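Local atomic coordinates of MOG1 protein (Saccharomyces cerevisiae, PDB entry 1JHS), a protein that binds the Ran GTPase Gsp1 and takes part in nuclear protein import and poly(A)+ mRNA export in yeast. Residues Gln94-Gln99 with Leu171-Val176; Ile142-Pro147 with His166-Leu171. The protein carries 1 engineered substitution. One frame throughout, in Å; residues are numbered along the deposited sequence.

Interaction 1: Gln94-Gln99 with Leu171-Val176; sequences QEDTVQ and LLQEMV
V98 and Q173 meet where the end of strand 87-99 passes helix 163-178: methyl CG2 of V98 lies 3.7 Å from the amide nitrogen NE2 of Q173. The tighter part of the contact is here, where V98 meets the helix with both branches. With CG1 anti to the backbone N (chi1 168°) and CG2 beside it, the isopropyl group spreads over two residues one helical turn apart, CG2 against the amide end of Q173 and CG1 toward V176, whose own CG1 is 4.2 Å from CG1 of V98. A short beta-branched side chain suits this spot, since it offers a methyl to each neighbour, while buried V176 gives the helix a matching apolar surface. Q173 has more ground to cover; its chain, extended beyond CG, carries the amide from the helix out to the strand.

The looser side is polar. D96 crosses Q173 at about a right angle, with the carboxylate and amide planes 42° apart, and its OD1 is 3.7 Å from NE2 of Q173, too far for a hydrogen bond. These two atoms have other partners: OD1 of D96 hydrogen-bonds the hydroxyl of Y169, and NE2 of Q173 pairs with OG1 of T105. D96, V98 and Q173 all remain partly exposed, as befits an edge where acid and amide can stand beside solvent.

V98 also belongs to a classic beta bulge, in which it and Q99 both face K103 on the adjoining strand. The contact thus joins the C-terminal helix to an outermost strand of the seven-stranded antiparallel sheet; next to that strand runs 103-113, whose T105 touches both V98 and V176.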
loop_
_atom_site.group_PDB
_atom_site.type_symbol
_atom_site.label_atom_id
_atom_site.label_comp_id
_atom_site.label_asym_id
_atom_site.label_seq_id
_atom_site.Cartn_x
_atom_site.Cartn_y
_atom_site.Cartn_z
ATOM N N GLN A 94 2.435 2.804 12.164
ATOM C CA GLN A 94 2.574 4.225 11.869
ATOM C C GLN A 94 1.245 4.683 11.255
ATOM O O GLN A 94 0.553 3.889 10.615
ATOM C CB GLN A 94 3.710 4.454 10.865
ATOM C CG GLN A 94 4.077 5.915 10.714
ATOM C CD GLN A 94 5.573 6.126 10.730
ATOM O OE1 GLN A 94 6.317 5.286 11.227
ATOM N NE2 GLN A 94 6.017 7.256 10.216
ATOM N N GLU A 95 0.872 5.943 11.474
ATOM C CA GLU A 95 -0.372 6.447 10.892
ATOM C C GLU A 95 -0.388 7.965 10.837
ATOM O O GLU A 95 0.162 8.633 11.706
ATOM C CB GLU A 95 -1.594 5.945 11.667
ATOM C CG GLU A 95 -1.657 6.397 13.126
ATOM C CD GLU A 95 -2.914 5.897 13.829
ATOM O OE1 GLU A 95 -3.957 6.592 13.778
ATOM O OE2 GLU A 95 -2.861 4.799 14.428
ATOM N N ASP A 96 -1.018 8.504 9.802
ATOM C CA ASP A 96 -1.097 9.949 9.644
ATOM C C ASP A 96 -2.286 10.401 8.796
ATOM O O ASP A 96 -2.665 9.746 7.827
ATOM C CB ASP A 96 0.145 10.500 8.934
ATOM C CG ASP A 96 1.426 10.337 9.735
ATOM O OD1 ASP A 96 2.212 9.402 9.440
ATOM O OD2 ASP A 96 1.659 11.150 10.656
ATOM N N THR A 97 -2.864 11.531 9.178
ATOM C CA THR A 97 -3.898 12.137 8.365
ATOM C C THR A 97 -3.035 13.041 7.495
ATOM O O THR A 97 -2.421 14.003 7.997
ATOM C CB THR A 97 -4.866 13.008 9.174
ATOM O OG1 THR A 97 -5.770 12.162 9.892
ATOM C CG2 THR A 97 -5.691 13.865 8.238
ATOM N N VAL A 98 -2.961 12.733 6.207
ATOM C CA VAL A 98 -2.151 13.526 5.283
ATOM C C VAL A 98 -2.946 14.773 4.845
ATOM O O VAL A 98 -2.385 15.858 4.672
ATOM C CB VAL A 98 -1.759 12.684 4.067
ATOM C CG1 VAL A 98 -1.189 13.578 2.978
ATOM C CG2 VAL A 98 -0.711 11.626 4.497
ATOM N N GLN A 99 -4.255 14.610 4.679
ATOM C CA GLN A 99 -5.106 15.740 4.307
ATOM C C GLN A 99 -6.473 15.507 4.927
ATOM O O GLN A 99 -7.123 14.503 4.643
ATOM C CB GLN A 99 -5.220 15.879 2.790
ATOM C CG GLN A 99 -5.861 17.214 2.354
ATOM C CD GLN A 99 -5.789 17.440 0.851
ATOM O OE1 GLN A 99 -6.565 16.862 0.084
ATOM N NE2 GLN A 99 -4.834 18.265 0.415
ATOM N N LEU A 171 7.582 5.999 0.577
ATOM C CA LEU A 171 7.058 5.776 -0.780
ATOM C C LEU A 171 5.546 5.939 -0.780
ATOM O O LEU A 171 4.983 6.621 -1.632
ATOM C CB LEU A 171 7.420 4.364 -1.266
ATOM C CG LEU A 171 6.674 3.835 -2.491
ATOM C CD1 LEU A 171 6.946 4.727 -3.711
ATOM C CD2 LEU A 171 7.138 2.396 -2.775
ATOM N N LEU A 172 4.892 5.314 0.193
ATOM C CA LEU A 172 3.430 5.369 0.297
ATOM C C LEU A 172 2.950 6.819 0.360
ATOM O O LEU A 172 2.018 7.217 -0.355
ATOM C CB LEU A 172 2.964 4.614 1.540
ATOM C CG LEU A 172 1.432 4.504 1.700
ATOM C CD1 LEU A 172 0.853 3.512 0.661
ATOM C CD2 LEU A 172 1.121 4.035 3.146
ATOM N N GLN A 173 3.582 7.616 1.213
ATOM C CA GLN A 173 3.192 9.008 1.335
ATOM C C GLN A 173 3.461 9.790 0.051
ATOM O O GLN A 173 2.665 10.652 -0.333
ATOM C CB GLN A 173 3.867 9.629 2.564
ATOM C CG GLN A 173 3.269 9.054 3.871
ATOM C CD GLN A 173 3.480 9.917 5.104
ATOM O OE1 GLN A 173 4.609 10.356 5.386
ATOM N NE2 GLN A 173 2.385 10.156 5.869
ATOM N N GLU A 174 4.568 9.489 -0.628
ATOM C CA GLU A 174 4.864 10.180 -1.899
ATOM C C GLU A 174 3.822 9.818 -2.966
ATOM O O GLU A 174 3.441 10.667 -3.769
ATOM C CB GLU A 174 6.272 9.847 -2.405
ATOM C CG GLU A 174 7.392 10.342 -1.462
ATOM C CD GLU A 174 8.774 10.317 -2.105
ATOM O OE1 GLU A 174 9.769 10.516 -1.369
ATOM O OE2 GLU A 174 8.878 10.114 -3.345
ATOM N N MET A 175 3.371 8.561 -2.983
ATOM C CA MET A 175 2.344 8.148 -3.935
ATOM C C MET A 175 1.058 8.925 -3.683
ATOM O O MET A 175 0.353 9.328 -4.628
ATOM C CB MET A 175 2.060 6.648 -3.802
ATOM C CG MET A 175 3.243 5.769 -4.250
ATOM S SD MET A 175 2.724 4.042 -4.321
ATOM C CE MET A 175 1.645 4.056 -5.797
ATOM N N VAL A 176 0.754 9.153 -2.411
ATOM C CA VAL A 176 -0.455 9.894 -2.062
ATOM C C VAL A 176 -0.329 11.359 -2.448
ATOM O O VAL A 176 -1.256 11.940 -3.027
ATOM C CB VAL A 176 -0.733 9.778 -0.552
ATOM C CG1 VAL A 176 -1.818 10.791 -0.107
ATOM C CG2 VAL A 176 -1.162 8.345 -0.238
#

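Interaction 2: Ile142-Pro147 with His166-Leu171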
loop_
_atom_site.group_PDB
_atom_site.type_symbol
_atom_site.label_atom_id
_atom_site.label_comp_id
_atom_site.label_asym_id
_atom_site.label_seq_id
_atom_site.Cartn_x
_atom_site.Cartn_y
_atom_site.Cartn_z
ATOM N N ILE A 142 -4.448 2.236 -1.700
ATOM C CA ILE A 142 -3.123 1.878 -2.205
ATOM C C ILE A 142 -2.492 0.971 -1.157
ATOM O O ILE A 142 -2.423 1.360 0.022
ATOM C CB ILE A 142 -2.214 3.120 -2.397
ATOM C CG1 ILE A 142 -2.848 4.096 -3.405
ATOM C CG2 ILE A 142 -0.850 2.683 -2.958
ATOM C CD1 ILE A 142 -1.951 5.309 -3.811
ATOM N N SER A 143 -2.076 -0.239 -1.555
ATOM C CA SER A 143 -1.437 -1.154 -0.602
ATOM C C SER A 143 -0.045 -1.527 -1.096
ATOM O O SER A 143 0.172 -1.707 -2.296
ATOM C CB SER A 143 -2.272 -2.439 -0.364
ATOM O OG SER A 143 -2.731 -3.073 -1.556
ATOM N N ILE A 144 0.906 -1.589 -0.169
ATOM C CA ILE A 144 2.265 -1.958 -0.524
ATOM C C ILE A 144 2.637 -3.074 0.438
ATOM O O ILE A 144 2.696 -2.862 1.645
ATOM C CB ILE A 144 3.259 -0.776 -0.374
ATOM C CG1 ILE A 144 2.798 0.422 -1.230
ATOM C CG2 ILE A 144 4.684 -1.253 -0.822
ATOM C CD1 ILE A 144 3.728 1.690 -1.171
ATOM N N ASN A 145 2.893 -4.260 -0.116
ATOM C CA ASN A 145 3.243 -5.425 0.682
ATOM C C ASN A 145 4.751 -5.525 0.891
ATOM O O ASN A 145 5.514 -5.385 -0.061
ATOM C CB ASN A 145 2.739 -6.685 -0.010
ATOM C CG ASN A 145 1.292 -6.599 -0.327
ATOM O OD1 ASN A 145 0.447 -6.538 0.586
ATOM N ND2 ASN A 145 0.964 -6.568 -1.621
ATOM N N VAL A 146 5.155 -5.767 2.141
ATOM C CA VAL A 146 6.553 -5.887 2.500
ATOM C C VAL A 146 6.803 -7.198 3.264
ATOM O O VAL A 146 6.636 -7.262 4.486
ATOM C CB VAL A 146 6.990 -4.695 3.403
ATOM C CG1 VAL A 146 8.524 -4.631 3.488
ATOM C CG2 VAL A 146 6.372 -3.377 2.874
ATOM N N PRO A 147 7.196 -8.268 2.546
ATOM C CA PRO A 147 7.459 -9.556 3.210
ATOM C C PRO A 147 8.771 -9.352 3.965
ATOM O O PRO A 147 9.819 -9.158 3.339
ATOM C CB PRO A 147 7.602 -10.550 2.039
ATOM C CG PRO A 147 6.844 -9.828 0.855
ATOM C CD PRO A 147 7.251 -8.388 1.075
ATOM N N HIS A 166 10.328 1.971 7.035
ATOM C CA HIS A 166 10.352 3.431 7.013
ATOM C C HIS A 166 10.428 3.901 5.549
ATOM O O HIS A 166 9.786 4.901 5.152
ATOM C CB HIS A 166 11.569 3.934 7.801
ATOM C CG HIS A 166 11.648 5.422 7.902
ATOM N ND1 HIS A 166 11.994 6.225 6.834
ATOM C CD2 HIS A 166 11.360 6.264 8.925
ATOM C CE1 HIS A 166 11.910 7.499 7.193
ATOM N NE2 HIS A 166 11.526 7.549 8.458
ATOM N N ALA A 167 11.183 3.164 4.737
ATOM C CA ALA A 167 11.340 3.520 3.332
ATOM C C ALA A 167 10.005 3.307 2.608
ATOM O O ALA A 167 9.566 4.165 1.828
ATOM C CB ALA A 167 12.425 2.667 2.701
ATOM N N VAL A 168 9.357 2.173 2.879
ATOM C CA VAL A 168 8.068 1.893 2.254
ATOM C C VAL A 168 7.026 2.957 2.636
ATOM O O VAL A 168 6.234 3.394 1.812
ATOM C CB VAL A 168 7.569 0.491 2.656
ATOM C CG1 VAL A 168 6.078 0.308 2.278
ATOM C CG2 VAL A 168 8.449 -0.547 1.948
ATOM N N TYR A 169 7.059 3.400 3.884
ATOM C CA TYR A 169 6.098 4.407 4.311
ATOM C C TYR A 169 6.365 5.722 3.597
ATOM O O TYR A 169 5.432 6.458 3.281
ATOM C CB TYR A 169 6.150 4.608 5.825
ATOM C CG TYR A 169 4.971 5.397 6.334
ATOM C CD1 TYR A 169 3.669 4.903 6.212
ATOM C CD2 TYR A 169 5.153 6.625 6.973
ATOM C CE1 TYR A 169 2.576 5.615 6.737
ATOM C CE2 TYR A 169 4.072 7.343 7.488
ATOM C CZ TYR A 169 2.793 6.826 7.372
ATOM O OH TYR A 169 1.739 7.521 7.919
ATOM N N GLN A 170 7.630 6.034 3.340
ATOM C CA GLN A 170 7.921 7.273 2.630
ATOM C C GLN A 170 7.370 7.153 1.202
ATOM O O GLN A 170 6.743 8.075 0.682
ATOM C CB GLN A 170 9.422 7.545 2.574
ATOM C CG GLN A 170 9.724 8.868 1.900
ATOM C CD GLN A 170 11.205 9.202 1.916
ATOM O OE1 GLN A 170 11.961 8.694 2.765
ATOM N NE2 GLN A 170 11.627 10.063 0.989
ATOM N N LEU A 171 7.582 5.999 0.577
ATOM C CA LEU A 171 7.058 5.776 -0.780
ATOM C C LEU A 171 5.546 5.939 -0.780
ATOM O O LEU A 171 4.983 6.621 -1.632
ATOM C CB LEU A 171 7.420 4.364 -1.266
ATOM C CG LEU A 171 6.674 3.835 -2.491
ATOM C CD1 LEU A 171 6.946 4.727 -3.711
ATOM C CD2 LEU A 171 7.138 2.396 -2.775
#
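This is a buried, wholly apolar contact between a helix and a sheet, made where helix 163-178 packs on strand 138-147 in the interior of the seven-stranded sheet. V168 is shared by two strand residues. Its CG1 lies 3.7 Å from CG2 of I144, the two side chains sliding past each other in opposite directions. V146 instead meets V168 tip to tip, the CG2 methyls of the two valines 3.6 Å apart. Because alternate residues of a strand point to the same side, I144 and V146 both present branched side chains to the helix. The strand and helix segments run nearly antiparallel, at 164°, with their axes 9.8 Å apart, a helix-on-sheet layer consistent with the alpha/beta architecture of the Mog1 family, the helix lying along a strand flanked by 56-63 and 124-133. One turn on from V168, L171 brings CD2 to 3.8 Å from CD1 of I144. The isoleucine reaches it through a fully extended outer arm (chi2 -180°), while its CG2 branch stays with V168. Leucine's longer side chain suits the more distant position, and it also touches I57 of strand 56-63.

Overall arrangement
Both interactions bring helix 163-178 against the same antiparallel sheet, but at different depths. Interaction 2 belongs to the core: it uses an interior strand, and aliphatic groups alone make it. Interaction 1 lies about 10 Å away, centre to centre, at an outermost strand, where a small valine pair gives way to partly exposed polar groups. The two are bridged by Y169, a residue of the interaction 2 helix segment facing away from strand 142-147, whose OH is 2.5 Å from OD1 of D96, a probable hydrogen bond. L172, in the helix segment of interaction 1 but not touching strand segment 94-99, packs its CD1 on CD1 of I144. Successive faces of one helix thus serve the sheet's interior and its margin.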